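Local coordinates for B-type Cna protein (PDB 6FWY) that is of unknown function but, as a thioester domain of an LPXTG-anchored surface protein of Enterococcus faecium, probably helps the bacterium attach covalently to a host target, at residues F159-S164 / Y177-N182; F247-R252 / V260-S265; D22-V27 / P127-A132; Y79-G84 / E142-Y147; G170-F175 / K223-T228. All blocks are in the same frame, centred on the assembly; numbering follows the deposited sequence.

Contact 1: F159-S164 / Y177-N182; sequences FSITAS and YKTASN
Y177 lies across I161 and A163 of the facing strand. Its CB sits 3.8 Å from CG2 of I161. Further out, CD2 passes 3.5 Å from CA of A163 and CE2 reaches CB of A163 at 3.7 Å. With CG turned beside the backbone N (chi1 -61°), the ring leans over the neighbouring strand. The backbones pair antiparallel in regular register: I161 faces T179 and A163 faces Y177 as non-hydrogen-bonded pairs, whereas S160-A180 and T162-K178 are hydrogen-bonded pairs. Of these four bonds the shortest runs from N of K178 to O of T162, 2.7 Å. On the polar face a water is held by OG of S160, OG1 of T162 and O of K178; it donates to K178 O, 2.8 Å away, and so ties both strands together beside the ladder. CB of S164 rests on the extended chain of K178, 3.9 Å from its CE. This is the beta hairpin of strands 159-169 and 172-181. Its apolar face, with I161 and Y177, packs on L273 of strand 258-277; Y177 also meets F235 edge-to-face, and the next strand, 218-225, adds F220 against I161, Y177 and T179.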
# COMPACT_ATOMS: atom_id res chain seq x y z
N PHE A 159 -9.60 -10.07 -0.71
CA PHE A 159 -10.43 -10.64 0.35
C PHE A 159 -11.53 -11.52 -0.24
O PHE A 159 -12.23 -11.12 -1.16
CB PHE A 159 -11.03 -9.54 1.22
CG PHE A 159 -12.00 -10.03 2.24
CD1 PHE A 159 -11.68 -11.08 3.10
CD2 PHE A 159 -13.24 -9.44 2.36
CE1 PHE A 159 -12.58 -11.54 4.06
CE2 PHE A 159 -14.15 -9.89 3.30
CZ PHE A 159 -13.82 -10.94 4.16
N SER A 160 -11.66 -12.72 0.32
CA SER A 160 -12.70 -13.65 -0.10
C SER A 160 -13.22 -14.51 1.05
O SER A 160 -12.48 -14.85 1.98
CB SER A 160 -12.17 -14.55 -1.22
OG SER A 160 -11.12 -15.35 -0.74
N ILE A 161 -14.51 -14.83 0.96
CA ILE A 161 -15.14 -15.85 1.77
C ILE A 161 -15.69 -16.88 0.80
O ILE A 161 -16.46 -16.54 -0.08
CB ILE A 161 -16.27 -15.25 2.64
CG1 ILE A 161 -15.68 -14.23 3.62
CG2 ILE A 161 -17.05 -16.35 3.36
CD1 ILE A 161 -16.67 -13.47 4.44
N THR A 162 -15.30 -18.14 0.97
CA THR A 162 -15.66 -19.22 0.06
C THR A 162 -16.21 -20.42 0.83
O THR A 162 -15.58 -20.88 1.78
CB THR A 162 -14.42 -19.64 -0.77
OG1 THR A 162 -13.77 -18.46 -1.26
CG2 THR A 162 -14.81 -20.53 -1.96
N ALA A 163 -17.37 -20.91 0.42
CA ALA A 163 -17.99 -22.10 1.02
C ALA A 163 -17.10 -23.29 0.71
O ALA A 163 -16.66 -23.44 -0.43
CB ALA A 163 -19.38 -22.33 0.44
N SER A 164 -16.80 -24.08 1.73
CA SER A 164 -15.95 -25.27 1.60
C SER A 164 -16.73 -26.57 1.73
O SER A 164 -16.49 -27.51 0.97
CB SER A 164 -14.81 -25.23 2.62
OG SER A 164 -15.31 -25.02 3.93
N TYR A 177 -17.18 -22.09 5.80
CA TYR A 177 -16.62 -21.15 4.83
C TYR A 177 -15.14 -20.89 5.14
O TYR A 177 -14.77 -20.88 6.30
CB TYR A 177 -17.38 -19.82 4.86
CG TYR A 177 -18.84 -19.94 4.52
CD1 TYR A 177 -19.77 -20.29 5.51
CD2 TYR A 177 -19.30 -19.73 3.22
CE1 TYR A 177 -21.11 -20.41 5.22
CE2 TYR A 177 -20.66 -19.85 2.91
CZ TYR A 177 -21.56 -20.20 3.92
OH TYR A 177 -22.90 -20.33 3.65
N LYS A 178 -14.32 -20.74 4.11
CA LYS A 178 -12.91 -20.30 4.26
C LYS A 178 -12.75 -18.81 3.97
O LYS A 178 -13.25 -18.33 2.96
CB LYS A 178 -12.00 -21.10 3.31
CG LYS A 178 -11.78 -22.51 3.83
CD LYS A 178 -11.15 -23.45 2.84
CE LYS A 178 -11.08 -24.80 3.53
NZ LYS A 178 -10.71 -25.92 2.61
N THR A 179 -12.04 -18.10 4.85
CA THR A 179 -11.66 -16.71 4.63
C THR A 179 -10.24 -16.68 4.08
O THR A 179 -9.42 -17.55 4.41
CB THR A 179 -11.69 -15.86 5.90
OG1 THR A 179 -10.74 -16.36 6.84
CG2 THR A 179 -13.07 -15.85 6.53
N ALA A 180 -9.95 -15.67 3.25
CA ALA A 180 -8.62 -15.47 2.71
C ALA A 180 -8.33 -13.99 2.45
O ALA A 180 -9.21 -13.25 2.02
CB ALA A 180 -8.42 -16.28 1.43
N SER A 181 -7.09 -13.58 2.71
CA SER A 181 -6.64 -12.22 2.46
C SER A 181 -5.12 -12.15 2.39
O SER A 181 -4.42 -12.92 3.05
CB SER A 181 -7.15 -11.26 3.54
OG SER A 181 -6.87 -9.90 3.21
N ASN A 182 -4.62 -11.21 1.59
CA ASN A 182 -3.19 -10.88 1.59
C ASN A 182 -2.83 -9.78 2.60
O ASN A 182 -1.69 -9.34 2.62
CB ASN A 182 -2.73 -10.51 0.19
CG ASN A 182 -3.31 -9.19 -0.30
OD1 ASN A 182 -4.35 -8.75 0.18
ND2 ASN A 182 -2.64 -8.58 -1.27
O HOH W 1 -11.95 -17.66 0.53

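Contact 2: F247-R252 / V260-S265; sequences FTFDGR and VMITTS
F249 pushes the rim of its ring between two aliphatic side chains of segment 260-265: its CE2 meets CG1 of V260 at 3.5 Å, and its CZ meets CD1 of I262 at 3.3 Å. Both methyls lie at the ring edge, so the ring enters the notch between them rim first. I262 comes from the opposite direction, whereas V260 crosses obliquely, with CG1 placed between its backbone N and carbonyl carbon (chi1 60°). F247 fills the next hollow along. Its CD2 lies 3.9 Å from CB of I262, and its CZ reaches CG2 of T264 at 4.0 Å. Between the segments one antiparallel hydrogen-bonded pair is made, F247 with V260, N of F247 bonding O of V260 at 2.9 Å. From it the segments run off at 112°, and the ladder continues with F249-A258 and I262-N245. The hairpin is that of strands 231-250 and 258-277. Strand 67-73 supplies L68 against F249 and Y70 against F247, while M261 turns to Y79 and F82 of helix 76-84.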
# COMPACT_ATOMS: atom_id res chain seq x y z
N PHE A 247 1.20 7.82 -0.02
CA PHE A 247 0.37 9.03 0.02
C PHE A 247 1.23 10.28 -0.19
O PHE A 247 2.40 10.32 0.18
CB PHE A 247 -0.40 9.12 1.34
CG PHE A 247 -1.35 7.97 1.55
CD1 PHE A 247 -2.58 7.94 0.90
CD2 PHE A 247 -1.00 6.92 2.36
CE1 PHE A 247 -3.45 6.88 1.08
CE2 PHE A 247 -1.88 5.84 2.58
CZ PHE A 247 -3.10 5.82 1.94
N THR A 248 0.62 11.30 -0.79
CA THR A 248 1.30 12.56 -1.06
C THR A 248 0.80 13.62 -0.11
O THR A 248 -0.38 13.63 0.28
CB THR A 248 1.03 13.05 -2.49
OG1 THR A 248 -0.38 13.28 -2.64
CG2 THR A 248 1.50 12.02 -3.51
N PHE A 249 1.71 14.53 0.24
CA PHE A 249 1.45 15.61 1.16
C PHE A 249 1.83 16.99 0.60
O PHE A 249 2.77 17.12 -0.17
CB PHE A 249 2.16 15.34 2.48
CG PHE A 249 1.62 14.13 3.18
CD1 PHE A 249 0.45 14.19 3.94
CD2 PHE A 249 2.22 12.90 2.99
CE1 PHE A 249 -0.05 13.08 4.56
CE2 PHE A 249 1.70 11.76 3.59
CZ PHE A 249 0.56 11.86 4.39
N ASP A 250 1.09 18.00 1.06
CA ASP A 250 1.08 19.31 0.45
C ASP A 250 2.12 20.24 1.07
O ASP A 250 2.00 20.63 2.20
CB ASP A 250 -0.33 19.88 0.56
CG ASP A 250 -0.54 21.21 -0.19
OD1 ASP A 250 0.39 21.81 -0.74
OD2 ASP A 250 -1.69 21.66 -0.15
N GLY A 251 3.16 20.57 0.29
CA GLY A 251 4.18 21.55 0.66
C GLY A 251 3.79 23.02 0.51
O GLY A 251 4.59 23.90 0.83
N ARG A 252 2.57 23.27 0.04
CA ARG A 252 1.91 24.60 0.05
C ARG A 252 2.60 25.59 -0.88
O ARG A 252 2.56 26.79 -0.65
CB ARG A 252 1.82 25.20 1.47
CG ARG A 252 1.23 24.27 2.53
CD ARG A 252 1.02 25.00 3.86
NE ARG A 252 2.28 25.21 4.55
CZ ARG A 252 2.90 24.31 5.33
NH1 ARG A 252 2.38 23.08 5.58
NH2 ARG A 252 4.06 24.64 5.88
N VAL A 260 5.20 9.29 0.63
CA VAL A 260 5.69 8.41 1.71
C VAL A 260 4.71 7.26 1.92
O VAL A 260 3.51 7.42 1.73
CB VAL A 260 5.94 9.19 3.04
CG1 VAL A 260 4.69 9.85 3.56
CG2 VAL A 260 6.55 8.31 4.12
N MET A 261 5.24 6.09 2.27
CA MET A 261 4.44 4.92 2.58
C MET A 261 3.89 5.08 3.99
O MET A 261 4.64 5.32 4.92
CB MET A 261 5.29 3.65 2.49
CG MET A 261 5.77 3.35 1.07
SD MET A 261 4.48 2.90 -0.11
CE MET A 261 4.34 1.15 0.26
N ILE A 262 2.57 4.98 4.12
CA ILE A 262 1.90 5.04 5.42
C ILE A 262 1.02 3.82 5.65
O ILE A 262 0.23 3.44 4.78
CB ILE A 262 1.08 6.34 5.57
CG1 ILE A 262 2.04 7.54 5.48
CG2 ILE A 262 0.30 6.35 6.88
CD1 ILE A 262 1.36 8.87 5.47
N THR A 263 1.16 3.24 6.83
CA THR A 263 0.31 2.15 7.30
C THR A 263 -1.01 2.78 7.74
O THR A 263 -1.03 3.67 8.57
CB THR A 263 1.01 1.36 8.44
OG1 THR A 263 2.25 0.85 7.93
CG2 THR A 263 0.16 0.19 8.95
N THR A 264 -2.11 2.33 7.14
CA THR A 264 -3.46 2.79 7.48
C THR A 264 -4.42 1.59 7.44
O THR A 264 -3.97 0.45 7.32
CB THR A 264 -3.91 3.95 6.56
OG1 THR A 264 -5.20 4.45 6.97
CG2 THR A 264 -3.95 3.49 5.05
N SER A 265 -5.72 1.83 7.59
CA SER A 265 -6.73 0.76 7.51
C SER A 265 -7.48 0.82 6.19
O SER A 265 -7.52 1.88 5.53
CB SER A 265 -7.74 0.84 8.66
OG SER A 265 -8.23 2.16 8.77

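Contact 3: D22-V27 / P127-A132; sequences DGYIRV and PNHTAA
The D22-V27 and P127-A132 backbones approach most closely at Y24 and H129, with CA atoms 6.3 Å apart, so the contact is carried largely by side chains. The carboxylate of D22 is gripped at both oxygens. OD1 receives the NE2 hydrogen of H129 on its syn lone pair at 2.7 Å, in the imidazole plane; OD2 accepts from ND2 of N128 at 2.7 Å, almost straight at 177°. The carboxylate stands nearly upright to the imidazole, their planes 86° apart. Y24 covers one face of that ring, its CE2 3.4 Å from ND1 of H129, the planes meeting obliquely at 38°. Together these neighbours fix the rotation of the imidazole. CD of P127 lies over one face of the R26 guanidinium, whose NH2 bonds to S125. The contact joins the turn leading into strand 26-29 to the start of helix 131-150. Y24 also packs on T100 and E101 of helix 99-113, while W36 of strand 32-44 meets R26, P127 and N128.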
# COMPACT_ATOMS: atom_id res chain seq x y z
N ASP A 22 24.89 16.56 -3.71
CA ASP A 22 24.75 17.52 -4.80
C ASP A 22 24.23 16.85 -6.09
O ASP A 22 23.98 17.55 -7.10
CB ASP A 22 26.08 18.26 -5.03
CG ASP A 22 27.28 17.34 -5.21
OD1 ASP A 22 27.11 16.10 -5.32
OD2 ASP A 22 28.41 17.85 -5.22
N GLY A 23 24.09 15.53 -6.08
CA GLY A 23 23.51 14.80 -7.21
C GLY A 23 24.57 14.16 -8.05
O GLY A 23 25.70 14.64 -8.10
N TYR A 24 24.21 13.05 -8.68
CA TYR A 24 25.10 12.30 -9.58
C TYR A 24 24.80 12.53 -11.07
O TYR A 24 25.46 11.96 -11.93
CB TYR A 24 24.93 10.81 -9.29
CG TYR A 24 25.42 10.45 -7.93
CD1 TYR A 24 24.56 10.54 -6.83
CD2 TYR A 24 26.73 10.04 -7.72
CE1 TYR A 24 25.01 10.24 -5.56
CE2 TYR A 24 27.17 9.71 -6.45
CZ TYR A 24 26.30 9.80 -5.39
OH TYR A 24 26.77 9.48 -4.15
N ILE A 25 23.79 13.36 -11.33
CA ILE A 25 23.30 13.70 -12.65
C ILE A 25 22.96 15.18 -12.66
O ILE A 25 22.93 15.82 -11.62
CB ILE A 25 22.06 12.85 -13.07
CG1 ILE A 25 20.85 13.09 -12.17
CG2 ILE A 25 22.40 11.36 -13.09
CD1 ILE A 25 19.92 14.22 -12.56
N ARG A 26 22.69 15.70 -13.85
CA ARG A 26 22.15 17.05 -14.02
C ARG A 26 20.97 16.92 -14.97
O ARG A 26 20.75 15.84 -15.53
CB ARG A 26 23.23 18.00 -14.57
CG ARG A 26 24.38 18.19 -13.60
CD ARG A 26 25.57 18.87 -14.20
NE ARG A 26 26.29 18.00 -15.13
CZ ARG A 26 27.22 18.42 -16.00
NH1 ARG A 26 27.58 19.69 -16.04
NH2 ARG A 26 27.81 17.55 -16.81
N VAL A 27 20.21 18.00 -15.14
CA VAL A 27 19.06 17.99 -16.02
C VAL A 27 19.04 19.26 -16.87
O VAL A 27 19.11 20.38 -16.32
CB VAL A 27 17.73 17.90 -15.27
CG1 VAL A 27 16.55 17.84 -16.24
CG2 VAL A 27 17.70 16.70 -14.33
N PRO A 127 30.07 17.14 -12.35
CA PRO A 127 31.50 17.49 -12.14
C PRO A 127 32.19 17.00 -10.85
O PRO A 127 33.42 16.95 -10.79
CB PRO A 127 31.51 19.03 -12.18
CG PRO A 127 30.09 19.44 -11.98
CD PRO A 127 29.22 18.34 -12.53
N ASN A 128 31.40 16.62 -9.84
CA ASN A 128 31.88 16.18 -8.51
C ASN A 128 31.84 14.66 -8.31
O ASN A 128 32.15 14.19 -7.22
CB ASN A 128 31.06 16.86 -7.39
CG ASN A 128 31.28 18.35 -7.32
OD1 ASN A 128 32.20 18.89 -7.95
ND2 ASN A 128 30.42 19.05 -6.56
N HIS A 129 31.42 13.91 -9.32
CA HIS A 129 31.34 12.45 -9.22
C HIS A 129 31.90 11.80 -10.47
O HIS A 129 31.81 12.35 -11.58
CB HIS A 129 29.90 12.00 -8.96
CG HIS A 129 29.29 12.62 -7.74
ND1 HIS A 129 29.51 12.15 -6.46
CD2 HIS A 129 28.51 13.72 -7.60
CE1 HIS A 129 28.87 12.92 -5.60
NE2 HIS A 129 28.26 13.88 -6.26
N THR A 130 32.49 10.61 -10.29
CA THR A 130 33.14 9.91 -11.40
C THR A 130 32.05 9.31 -12.31
O THR A 130 30.88 9.18 -11.91
CB THR A 130 34.07 8.78 -10.92
OG1 THR A 130 33.29 7.78 -10.25
CG2 THR A 130 35.16 9.30 -9.98
N ALA A 131 32.46 8.95 -13.53
CA ALA A 131 31.58 8.28 -14.46
C ALA A 131 31.05 6.95 -13.92
O ALA A 131 29.91 6.59 -14.20
CB ALA A 131 32.30 8.06 -15.78
N ALA A 132 31.87 6.23 -13.16
CA ALA A 132 31.47 4.93 -12.57
C ALA A 132 30.39 5.10 -11.50
O ALA A 132 29.44 4.31 -11.46
CB ALA A 132 32.68 4.18 -12.02

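Contact 4: Y79-G84 / E142-Y147; sequences YRMFKG and EKIYDY
R80 wraps its aliphatic chain over one face of the Y147 ring. Its CD lies 4.0 Å from the ring centroid and 17° off the normal, a CH-pi contact, while CB of R80 comes to 3.5 Å from CE2 of Y147. The chain then bends at chi3, bringing the guanidinium round to the backbone carbonyl of Y147. There NE of R80 makes a weak hydrogen bond to O of Y147, 3.1 Å long and bent to 129°. The phenol ring reaches across to helix 76-84 because its CG is anti to the backbone N. OH of Y147 reaches CD of K83 at 3.5 Å. G84, bare of a side chain, lets the tyrosine lie close: its CA is 3.8 Å from CD2 of Y147. On the other flank CG1 of I144 packs 3.5 Å from O of G84.

The second shell comes from the last turn of helix 131-150, with A148, and the loop after it, with D153. R80 gives NH2 to O of A148 and NH1 to O of D153, and the D153 carboxylate receives OH of Y147, so one aspartate positions both partners. The axes of the two helix segments run at 140° and pass 8.8 Å apart at closest approach. Helix 99-113 meets M81 with V109 and I144 with T106, while F82 turns to strand 258-277.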
# COMPACT_ATOMS: atom_id res chain seq x y z
N TYR A 79 3.75 3.37 -5.69
CA TYR A 79 3.80 2.17 -4.84
C TYR A 79 4.99 1.32 -5.22
O TYR A 79 5.79 0.98 -4.37
CB TYR A 79 2.51 1.34 -4.97
CG TYR A 79 2.58 0.00 -4.27
CD1 TYR A 79 2.47 -0.10 -2.88
CD2 TYR A 79 2.75 -1.17 -5.00
CE1 TYR A 79 2.55 -1.33 -2.24
CE2 TYR A 79 2.83 -2.41 -4.39
CZ TYR A 79 2.73 -2.48 -3.01
OH TYR A 79 2.80 -3.70 -2.40
N ARG A 80 5.11 1.01 -6.51
CA ARG A 80 6.20 0.18 -7.00
C ARG A 80 7.57 0.82 -6.84
O ARG A 80 8.54 0.10 -6.59
CB ARG A 80 5.94 -0.22 -8.45
CG ARG A 80 4.86 -1.29 -8.58
CD ARG A 80 4.83 -1.90 -9.96
NE ARG A 80 4.40 -0.94 -10.98
CZ ARG A 80 3.14 -0.65 -11.30
NH1 ARG A 80 2.10 -1.25 -10.71
NH2 ARG A 80 2.93 0.26 -12.26
N MET A 81 7.66 2.14 -6.95
CA MET A 81 8.93 2.83 -6.72
C MET A 81 9.45 2.50 -5.31
O MET A 81 10.62 2.18 -5.16
CB MET A 81 8.79 4.34 -6.90
CG MET A 81 10.07 5.14 -6.61
SD MET A 81 9.74 6.91 -6.44
CE MET A 81 9.08 6.99 -4.76
N PHE A 82 8.57 2.60 -4.31
CA PHE A 82 8.93 2.24 -2.95
C PHE A 82 9.29 0.76 -2.82
O PHE A 82 10.34 0.45 -2.30
CB PHE A 82 7.83 2.61 -1.96
CG PHE A 82 7.76 4.08 -1.65
CD1 PHE A 82 8.63 4.65 -0.72
CD2 PHE A 82 6.81 4.89 -2.25
CE1 PHE A 82 8.56 6.01 -0.42
CE2 PHE A 82 6.74 6.24 -1.96
CZ PHE A 82 7.61 6.80 -1.04
N LYS A 83 8.44 -0.12 -3.31
CA LYS A 83 8.65 -1.59 -3.19
C LYS A 83 9.91 -2.07 -3.91
O LYS A 83 10.60 -2.96 -3.41
CB LYS A 83 7.44 -2.35 -3.71
CG LYS A 83 7.42 -3.82 -3.34
CD LYS A 83 6.36 -4.62 -4.07
CE LYS A 83 6.61 -6.11 -3.84
NZ LYS A 83 5.39 -6.92 -4.10
N GLY A 84 10.20 -1.48 -5.07
CA GLY A 84 11.36 -1.86 -5.89
C GLY A 84 12.58 -0.97 -5.78
O GLY A 84 13.57 -1.20 -6.44
N GLU A 142 17.33 2.90 -13.84
CA GLU A 142 16.66 2.14 -14.90
C GLU A 142 15.95 0.90 -14.39
O GLU A 142 14.87 0.55 -14.87
CB GLU A 142 17.66 1.77 -16.00
CG GLU A 142 18.10 2.98 -16.79
CD GLU A 142 19.25 2.72 -17.74
OE1 GLU A 142 19.76 1.57 -17.85
OE2 GLU A 142 19.67 3.69 -18.41
N LYS A 143 16.56 0.21 -13.44
CA LYS A 143 15.90 -0.93 -12.80
C LYS A 143 14.62 -0.46 -12.10
O LYS A 143 13.55 -0.98 -12.36
CB LYS A 143 16.83 -1.61 -11.79
CG LYS A 143 16.27 -2.92 -11.25
CD LYS A 143 17.31 -3.71 -10.48
CE LYS A 143 16.69 -4.52 -9.31
NZ LYS A 143 16.21 -5.85 -9.73
N ILE A 144 14.74 0.54 -11.24
CA ILE A 144 13.60 1.00 -10.42
C ILE A 144 12.50 1.58 -11.32
O ILE A 144 11.32 1.27 -11.15
CB ILE A 144 14.03 2.01 -9.33
CG1 ILE A 144 15.05 1.38 -8.36
CG2 ILE A 144 12.84 2.51 -8.52
CD1 ILE A 144 15.88 2.42 -7.60
N TYR A 145 12.90 2.42 -12.28
CA TYR A 145 11.95 3.08 -13.18
C TYR A 145 11.18 2.05 -14.02
O TYR A 145 9.95 2.10 -14.10
CB TYR A 145 12.69 4.07 -14.07
CG TYR A 145 11.82 4.92 -14.95
CD1 TYR A 145 10.90 5.78 -14.40
CD2 TYR A 145 11.96 4.89 -16.33
CE1 TYR A 145 10.09 6.58 -15.21
CE2 TYR A 145 11.18 5.70 -17.15
CZ TYR A 145 10.24 6.54 -16.57
OH TYR A 145 9.44 7.35 -17.33
N ASP A 146 11.90 1.11 -14.62
CA ASP A 146 11.27 0.04 -15.39
C ASP A 146 10.20 -0.69 -14.57
O ASP A 146 9.10 -0.93 -15.05
CB ASP A 146 12.33 -0.93 -15.90
CG ASP A 146 11.76 -1.99 -16.86
OD1 ASP A 146 10.81 -1.67 -17.63
OD2 ASP A 146 12.20 -3.16 -16.83
N TYR A 147 10.54 -1.02 -13.32
CA TYR A 147 9.60 -1.68 -12.43
C TYR A 147 8.39 -0.78 -12.10
O TYR A 147 7.25 -1.21 -12.16
CB TYR A 147 10.31 -2.17 -11.16
CG TYR A 147 9.37 -2.85 -10.19
CD1 TYR A 147 8.76 -4.06 -10.51
CD2 TYR A 147 9.08 -2.27 -8.95
CE1 TYR A 147 7.89 -4.68 -9.64
CE2 TYR A 147 8.21 -2.89 -8.07
CZ TYR A 147 7.63 -4.10 -8.41
OH TYR A 147 6.76 -4.70 -7.54

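Contact 5: G170-F175 / K223-T228; sequences GKYHTF and KVPVTT
V226 sets a methyl squarely over the H173 imidazole: CG1 lies 4.0 Å from the ring centroid and only 6° off the normal, a CH-pi contact. The same methyl comes within 3.7 Å of the backbone N of H173, so this corner is closely filled. Next to it, H173 and V224 form an antiparallel hydrogen-bonded pair, N of H173 to O of V224 at 2.7 Å and N of V224 back to O of H173 at 2.8 Å. Equally close, Y172 crosses K223 at about a right angle, its CD1 3.5 Å from CB of K223, and its CE1 touches CG of P225 at 3.9 Å. The strands are neighbours in a five-stranded antiparallel sheet, where 172-181 lies between 159-169 and 218-225; the latter ends in a type I turn from P225 to T228. W277 of strand 258-277 closes over H173, V224 and F175, and D168 OD1 is hydrogen-bonded to ND1 of H173. The extended K223 chain runs beside T174 to a cation-pi contact with Y202. The loose, solvent side is at K171, held through its backbone O to N of V226, 2.9 Å away, while its side chain leads away from the strand pair.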
# COMPACT_ATOMS: atom_id res chain seq x y z
N GLY A 170 -25.62 -33.09 14.58
CA GLY A 170 -26.49 -32.93 15.75
C GLY A 170 -27.82 -32.33 15.37
O GLY A 170 -28.49 -32.83 14.48
N LYS A 171 -28.18 -31.22 16.01
CA LYS A 171 -29.45 -30.55 15.76
C LYS A 171 -29.36 -29.39 14.73
O LYS A 171 -30.22 -28.50 14.69
CB LYS A 171 -30.01 -30.05 17.10
CG LYS A 171 -30.43 -31.19 17.98
CD LYS A 171 -30.90 -30.69 19.33
CE LYS A 171 -31.75 -31.75 20.03
NZ LYS A 171 -32.30 -31.23 21.32
N TYR A 172 -28.29 -29.37 13.93
CA TYR A 172 -28.01 -28.24 13.04
C TYR A 172 -27.71 -28.66 11.61
O TYR A 172 -27.05 -29.69 11.39
CB TYR A 172 -26.82 -27.44 13.57
CG TYR A 172 -27.13 -26.69 14.83
CD1 TYR A 172 -27.78 -25.46 14.78
CD2 TYR A 172 -26.77 -27.20 16.08
CE1 TYR A 172 -28.07 -24.75 15.92
CE2 TYR A 172 -27.08 -26.50 17.25
CZ TYR A 172 -27.73 -25.27 17.16
OH TYR A 172 -28.06 -24.56 18.29
N HIS A 173 -28.19 -27.86 10.66
CA HIS A 173 -27.60 -27.78 9.33
C HIS A 173 -26.37 -26.90 9.49
O HIS A 173 -26.49 -25.81 10.05
CB HIS A 173 -28.54 -27.11 8.31
CG HIS A 173 -29.86 -27.79 8.13
ND1 HIS A 173 -29.99 -29.05 7.57
CD2 HIS A 173 -31.12 -27.36 8.38
CE1 HIS A 173 -31.27 -29.37 7.51
NE2 HIS A 173 -31.98 -28.36 7.99
N THR A 174 -25.21 -27.36 9.02
CA THR A 174 -23.94 -26.62 9.16
C THR A 174 -23.38 -26.19 7.79
O THR A 174 -23.49 -26.92 6.81
CB THR A 174 -22.85 -27.39 9.95
OG1 THR A 174 -22.25 -28.38 9.13
CG2 THR A 174 -23.44 -28.05 11.20
N PHE A 175 -22.80 -24.99 7.74
CA PHE A 175 -22.21 -24.44 6.52
C PHE A 175 -20.84 -23.86 6.88
O PHE A 175 -20.76 -22.88 7.63
CB PHE A 175 -23.11 -23.36 5.92
CG PHE A 175 -24.50 -23.82 5.63
CD1 PHE A 175 -24.80 -24.42 4.40
CD2 PHE A 175 -25.50 -23.70 6.59
CE1 PHE A 175 -26.09 -24.87 4.14
CE2 PHE A 175 -26.79 -24.14 6.34
CZ PHE A 175 -27.10 -24.73 5.12
N LYS A 223 -24.44 -22.33 11.69
CA LYS A 223 -25.31 -23.44 12.08
C LYS A 223 -26.76 -23.00 12.16
O LYS A 223 -27.07 -22.03 12.85
CB LYS A 223 -24.85 -24.02 13.41
CG LYS A 223 -23.41 -24.50 13.36
CD LYS A 223 -23.12 -25.56 14.39
CE LYS A 223 -21.67 -26.01 14.30
NZ LYS A 223 -21.34 -27.16 15.16
N VAL A 224 -27.63 -23.71 11.47
CA VAL A 224 -29.05 -23.38 11.36
C VAL A 224 -29.80 -24.57 11.94
O VAL A 224 -29.61 -25.69 11.47
CB VAL A 224 -29.46 -23.15 9.88
CG1 VAL A 224 -30.95 -22.87 9.75
CG2 VAL A 224 -28.65 -21.99 9.28
N PRO A 225 -30.66 -24.35 12.96
CA PRO A 225 -31.37 -25.49 13.56
C PRO A 225 -32.17 -26.30 12.54
O PRO A 225 -32.83 -25.72 11.67
CB PRO A 225 -32.29 -24.83 14.59
CG PRO A 225 -31.65 -23.55 14.92
CD PRO A 225 -30.97 -23.08 13.66
N VAL A 226 -32.11 -27.63 12.63
CA VAL A 226 -32.87 -28.50 11.70
C VAL A 226 -34.39 -28.34 11.82
O VAL A 226 -35.13 -28.79 10.97
CB VAL A 226 -32.47 -30.00 11.79
CG1 VAL A 226 -30.99 -30.20 11.44
CG2 VAL A 226 -32.80 -30.61 13.16
N THR A 227 -34.86 -27.70 12.89
CA THR A 227 -36.26 -27.30 13.03
C THR A 227 -36.68 -26.11 12.15
O THR A 227 -37.87 -25.85 11.99
CB THR A 227 -36.64 -27.03 14.51
OG1 THR A 227 -35.64 -26.21 15.15
CG2 THR A 227 -36.69 -28.34 15.26
N THR A 228 -35.71 -25.40 11.58
CA THR A 228 -35.99 -24.23 10.77
C THR A 228 -36.73 -24.64 9.49
O THR A 228 -36.31 -25.60 8.83
CB THR A 228 -34.67 -23.52 10.41
OG1 THR A 228 -33.94 -23.27 11.61
CG2 THR A 228 -34.92 -22.20 9.68

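Overall arrangement
From the N terminus, contact 3 opens first, at 22-27, and closes a loop of about a hundred residues at 127-132. Contact 4 opens inside that loop, at 79-84, and closes beyond it at 142-147, so the two cross and share helix 131-150. The chain then enters the five-stranded sheet, where contact 1 closes a short hairpin. Contact 5 opens within it and closes at 223-228, crossing contact 1 through shared strand 172-181. Contact 2 comes last, in the hairpin of the long strands 231-250 and 258-277. It touches contact 4 by packing on helix 76-84, while contacts 3 and 5 lie about 73 Å apart, centre to centre.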